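Local coordinates for uncharacterized NTF-2 like protein (Burkholderia xenovorans LB400, PDB 3EN8) that is of unknown function but binds calcium and belongs to the SnoaL-like family of the NTF2 superfamily, pairing with a second copy of itself, at residues Gly72-Ser84 against Pro89-Gly101. Sequence-based numbering, arbitrary orientation.
Sequences GEGNLWITEYSIS and PAYTVSIMEFRNG
The carbonyl oxygen of S94 accepts two hydrogen bonds, from T79 N at 2.9 Å and from a water held also by T79 OG1, with a weaker CA-H...O contact from I78 CA. This lies midway along an antiparallel beta hairpin, 76-84 against 89-99, in the curved sheet of the NTF2-like fold. One face of the ladder turns toward helix 3-20, which touches W77 and M96; from the other, I78 packs on the second subunit's I78 and E97 OE2 forms a salt bridge with its R69.

On the helix side, Y81 has its CG between its own N and carbonyl carbon (chi1 63°), which swings the ring across to T92. T92 CB sits over the ring centre, 3.9 Å from the centroid, a CH-pi contact, while S94 CB meets the ring edge. A beta-branched threonine suits this spot: its methyl CG2 also packs on Y81 CZ, and OG1 turns the other way to give a weak hydrogen bond to A90 O. Y81 OH bonds to Q108.

On the opposite face, branched I78 lies alongside I95, its CD1 near I95 CG1 and V93 CG1. Back on the helix side, beside the type II' turn E73-L76, the W77 and F98 rings meet obliquely, planes 73° apart. G74 takes its positive phi (56°) easily, and the indole, a flat apolar surface for helix 3-20, donates from W77 NE1 to G74 O at 2.9 Å, from above the carbonyl plane.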
loop_
_atom_site.group_PDB
_atom_site.type_symbol
_atom_site.label_atom_id
_atom_site.label_comp_id
_atom_site.label_asym_id
_atom_site.label_seq_id
_atom_site.Cartn_x
_atom_site.Cartn_y
_atom_site.Cartn_z
ATOM N N GLY A 72 8.233 5.941 6.666
ATOM C CA GLY A 72 9.036 6.530 5.633
ATOM C C GLY A 72 10.493 6.356 5.915
ATOM O O GLY A 72 10.941 6.285 7.061
ATOM N N GLU A 73 11.197 6.240 4.830
ATOM C CA GLU A 73 12.676 6.234 4.840
ATOM C C GLU A 73 13.167 6.989 3.620
ATOM O O GLU A 73 12.739 6.747 2.517
ATOM C CB GLU A 73 13.188 4.793 4.836
ATOM C CG GLU A 73 14.658 4.680 4.738
ATOM C CD GLU A 73 15.364 5.089 6.002
ATOM O OE1 GLU A 73 14.687 5.266 7.042
ATOM O OE2 GLU A 73 16.600 5.247 5.932
ATOM N N GLY A 74 14.067 7.938 3.836
ATOM C CA GLY A 74 14.582 8.738 2.727
ATOM C C GLY A 74 13.469 9.422 1.962
ATOM O O GLY A 74 12.722 10.248 2.528
ATOM N N ASN A 75 13.323 9.046 0.681
ATOM C CA ASN A 75 12.365 9.729 -0.179
ATOM C C ASN A 75 11.136 8.847 -0.428
ATOM O O ASN A 75 10.259 9.231 -1.175
ATOM C CB ASN A 75 12.982 10.150 -1.506
ATOM C CG ASN A 75 13.775 11.434 -1.405
ATOM O OD1 ASN A 75 13.415 12.347 -0.655
ATOM N ND2 ASN A 75 14.856 11.522 -2.180
ATOM N N LEU A 76 11.061 7.718 0.275
ATOM C CA LEU A 76 9.918 6.796 0.139
ATOM C C LEU A 76 9.015 6.839 1.355
ATOM O O LEU A 76 9.453 6.531 2.475
ATOM C CB LEU A 76 10.408 5.367 -0.087
ATOM C CG LEU A 76 9.342 4.284 -0.331
ATOM C CD1 LEU A 76 8.528 4.619 -1.612
ATOM C CD2 LEU A 76 10.017 2.926 -0.471
ATOM N N TRP A 77 7.741 7.128 1.096
ATOM C CA TRP A 77 6.761 7.345 2.153
ATOM C C TRP A 77 5.471 6.578 1.870
ATOM O O TRP A 77 5.010 6.458 0.742
ATOM C CB TRP A 77 6.524 8.846 2.345
ATOM C CG TRP A 77 7.798 9.435 2.922
ATOM C CD1 TRP A 77 8.925 9.753 2.240
ATOM C CD2 TRP A 77 8.091 9.627 4.302
ATOM N NE1 TRP A 77 9.927 10.138 3.115
ATOM C CE2 TRP A 77 9.432 10.048 4.392
ATOM C CE3 TRP A 77 7.350 9.467 5.488
ATOM C CZ2 TRP A 77 10.018 10.351 5.605
ATOM C CZ3 TRP A 77 7.941 9.729 6.658
ATOM C CH2 TRP A 77 9.276 10.167 6.722
ATOM N N ILE A 78 4.921 6.031 2.933
ATOM C CA ILE A 78 3.660 5.325 2.817
ATOM C C ILE A 78 2.719 5.563 3.982
ATOM O O ILE A 78 3.036 5.361 5.151
ATOM C CB ILE A 78 3.859 3.825 2.526
ATOM C CG1 ILE A 78 2.504 3.202 2.195
ATOM C CG2 ILE A 78 4.594 3.083 3.668
ATOM C CD1 ILE A 78 2.621 1.772 1.695
ATOM N N THR A 79 1.547 6.014 3.597
ATOM C CA THR A 79 0.507 6.403 4.543
ATOM C C THR A 79 -0.650 5.441 4.375
ATOM O O THR A 79 -1.157 5.213 3.271
ATOM C CB THR A 79 0.021 7.875 4.367
ATOM O OG1 THR A 79 1.099 8.791 4.502
ATOM C CG2 THR A 79 -1.094 8.195 5.397
ATOM N N GLU A 80 -1.028 4.876 5.509
ATOM C CA GLU A 80 -2.200 4.048 5.642
ATOM C C GLU A 80 -3.242 4.863 6.358
ATOM O O GLU A 80 -2.988 5.433 7.421
ATOM C CB GLU A 80 -1.886 2.780 6.458
ATOM C CG GLU A 80 -0.870 1.794 5.824
ATOM C CD GLU A 80 -0.455 0.770 6.816
ATOM O OE1 GLU A 80 -1.333 -0.037 7.183
ATOM O OE2 GLU A 80 0.734 0.791 7.238
ATOM N N TYR A 81 -4.414 4.927 5.784
ATOM C CA TYR A 81 -5.450 5.832 6.350
ATOM C C TYR A 81 -6.781 5.376 5.896
ATOM O O TYR A 81 -6.878 4.601 4.990
ATOM C CB TYR A 81 -5.226 7.301 5.973
ATOM C CG TYR A 81 -5.276 7.710 4.490
ATOM C CD1 TYR A 81 -4.206 7.433 3.617
ATOM C CD2 TYR A 81 -6.346 8.402 3.978
ATOM C CE1 TYR A 81 -4.245 7.817 2.303
ATOM C CE2 TYR A 81 -6.389 8.815 2.641
ATOM C CZ TYR A 81 -5.319 8.513 1.791
ATOM O OH TYR A 81 -5.378 8.927 0.449
ATOM N N SER A 82 -7.803 5.872 6.580
ATOM C CA SER A 82 -9.196 5.583 6.235
ATOM C C SER A 82 -9.895 6.876 5.787
ATOM O O SER A 82 -9.672 7.987 6.317
ATOM C CB SER A 82 -9.938 4.967 7.433
ATOM O OG SER A 82 -9.414 3.693 7.739
ATOM N N ILE A 83 -10.684 6.725 4.741
ATOM C CA ILE A 83 -11.568 7.780 4.273
ATOM C C ILE A 83 -12.998 7.235 4.210
ATOM O O ILE A 83 -13.203 6.052 3.959
ATOM C CB ILE A 83 -11.134 8.292 2.883
ATOM C CG1 ILE A 83 -11.285 7.237 1.802
ATOM C CG2 ILE A 83 -9.685 8.764 2.921
ATOM C CD1 ILE A 83 -10.907 7.728 0.417
ATOM N N SER A 84 -13.994 8.060 4.449
ATOM C CA SER A 84 -15.340 7.532 4.398
ATOM C C SER A 84 -16.326 8.567 3.880
ATOM O O SER A 84 -16.203 9.755 4.142
ATOM C CB SER A 84 -15.745 7.027 5.792
ATOM O OG SER A 84 -17.058 6.536 5.843
ATOM N N PRO A 89 -16.534 3.091 4.472
ATOM C CA PRO A 89 -15.131 3.454 4.561
ATOM C C PRO A 89 -14.272 2.709 3.564
ATOM O O PRO A 89 -14.613 1.611 3.050
ATOM C CB PRO A 89 -14.782 3.043 5.985
ATOM C CG PRO A 89 -15.558 1.734 6.101
ATOM C CD PRO A 89 -16.899 2.099 5.505
ATOM N N ALA A 90 -13.169 3.349 3.263
ATOM C CA ALA A 90 -12.125 2.740 2.457
ATOM C C ALA A 90 -10.816 2.774 3.212
ATOM O O ALA A 90 -10.383 3.813 3.701
ATOM C CB ALA A 90 -11.994 3.450 1.150
ATOM N N TYR A 91 -10.234 1.589 3.324
ATOM C CA TYR A 91 -8.854 1.418 3.801
ATOM C C TYR A 91 -7.945 1.778 2.645
ATOM O O TYR A 91 -7.867 1.061 1.620
ATOM C CB TYR A 91 -8.606 -0.032 4.267
ATOM C CG TYR A 91 -9.210 -0.369 5.590
ATOM C CD1 TYR A 91 -8.519 -0.147 6.770
ATOM C CD2 TYR A 91 -10.501 -0.915 5.666
ATOM C CE1 TYR A 91 -9.090 -0.452 8.010
ATOM C CE2 TYR A 91 -11.077 -1.230 6.898
ATOM C CZ TYR A 91 -10.372 -0.991 8.068
ATOM O OH TYR A 91 -10.925 -1.289 9.298
ATOM N N THR A 92 -7.251 2.898 2.834
ATOM C CA THR A 92 -6.502 3.557 1.783
ATOM C C THR A 92 -4.999 3.512 2.074
ATOM O O THR A 92 -4.529 3.474 3.211
ATOM C CB THR A 92 -7.036 5.005 1.556
ATOM O OG1 THR A 92 -8.466 4.974 1.407
ATOM C CG2 THR A 92 -6.423 5.615 0.282
ATOM N N VAL A 93 -4.275 3.406 0.998
ATOM C CA VAL A 93 -2.799 3.434 1.006
ATOM C C VAL A 93 -2.329 4.441 0.000
ATOM O O VAL A 93 -2.719 4.425 -1.148
ATOM C CB VAL A 93 -2.177 2.051 0.682
ATOM C CG1 VAL A 93 -0.631 2.170 0.564
ATOM C CG2 VAL A 93 -2.540 1.012 1.749
ATOM N N SER A 94 -1.492 5.359 0.460
ATOM C CA SER A 94 -0.864 6.285 -0.422
ATOM C C SER A 94 0.667 6.110 -0.326
ATOM O O SER A 94 1.265 6.367 0.748
ATOM C CB SER A 94 -1.236 7.735 -0.039
ATOM O OG SER A 94 -0.395 8.720 -0.626
ATOM N N ILE A 95 1.235 5.740 -1.447
ATOM C CA ILE A 95 2.678 5.529 -1.581
ATOM C C ILE A 95 3.240 6.760 -2.252
ATOM O O ILE A 95 2.849 7.068 -3.389
ATOM C CB ILE A 95 3.010 4.271 -2.435
ATOM C CG1 ILE A 95 2.303 3.031 -1.954
ATOM C CG2 ILE A 95 4.541 4.104 -2.548
ATOM C CD1 ILE A 95 2.173 1.968 -3.069
HETATM N N MSE A 96 4.131 7.483 -1.574
HETATM C CA MSE A 96 4.658 8.729 -2.147
HETATM C C MSE A 96 6.156 8.705 -2.312
HETATM O O MSE A 96 6.897 8.337 -1.418
HETATM C CB MSE A 96 4.270 9.960 -1.328
HETATM C CG MSE A 96 2.777 10.327 -1.425
HETATM SE SE MSE A 96 2.374 11.617 -0.035
HETATM C CE MSE A 96 0.615 12.095 -0.646
ATOM N N GLU A 97 6.559 9.140 -3.490
ATOM C CA GLU A 97 7.990 9.348 -3.801
ATOM C C GLU A 97 8.281 10.824 -3.904
ATOM O O GLU A 97 7.644 11.576 -4.667
ATOM C CB GLU A 97 8.321 8.673 -5.100
ATOM C CG GLU A 97 8.002 7.220 -5.125
ATOM C CD GLU A 97 7.847 6.715 -6.528
ATOM O OE1 GLU A 97 8.832 6.753 -7.285
ATOM O OE2 GLU A 97 6.729 6.301 -6.873
ATOM N N PHE A 98 9.280 11.208 -3.118
ATOM C CA PHE A 98 9.747 12.563 -2.963
ATOM C C PHE A 98 11.060 12.818 -3.702
ATOM O O PHE A 98 11.926 11.947 -3.868
ATOM C CB PHE A 98 9.975 12.913 -1.451
ATOM C CG PHE A 98 8.701 13.160 -0.660
ATOM C CD1 PHE A 98 7.879 12.111 -0.280
ATOM C CD2 PHE A 98 8.339 14.441 -0.303
ATOM C CE1 PHE A 98 6.736 12.342 0.421
ATOM C CE2 PHE A 98 7.160 14.683 0.400
ATOM C CZ PHE A 98 6.378 13.623 0.780
ATOM N N ARG A 99 11.156 14.044 -4.159
ATOM C CA ARG A 99 12.422 14.612 -4.645
ATOM C C ARG A 99 12.475 16.075 -4.292
ATOM O O ARG A 99 11.558 16.846 -4.554
ATOM C CB ARG A 99 12.575 14.448 -6.152
ATOM C CG ARG A 99 12.354 13.025 -6.658
ATOM N N ASN A 100 13.572 16.432 -3.658
ATOM C CA ASN A 100 13.788 17.785 -3.196
ATOM C C ASN A 100 12.601 18.295 -2.412
ATOM O O ASN A 100 12.194 19.454 -2.508
ATOM C CB ASN A 100 14.084 18.685 -4.376
ATOM C CG ASN A 100 15.333 18.249 -5.132
ATOM O OD1 ASN A 100 15.331 18.173 -6.356
ATOM N ND2 ASN A 100 16.392 17.920 -4.396
ATOM N N GLY A 101 12.042 17.397 -1.628
ATOM C CA GLY A 101 11.075 17.758 -0.621
ATOM C C GLY A 101 9.669 17.851 -1.139
ATOM O O GLY A 101 8.749 18.266 -0.432
HETATM O O HOH W 1 13.134 15.042 -0.758
HETATM O O HOH W 2 15.771 14.444 -3.322
HETATM O O HOH W 3 2.100 8.807 1.879
#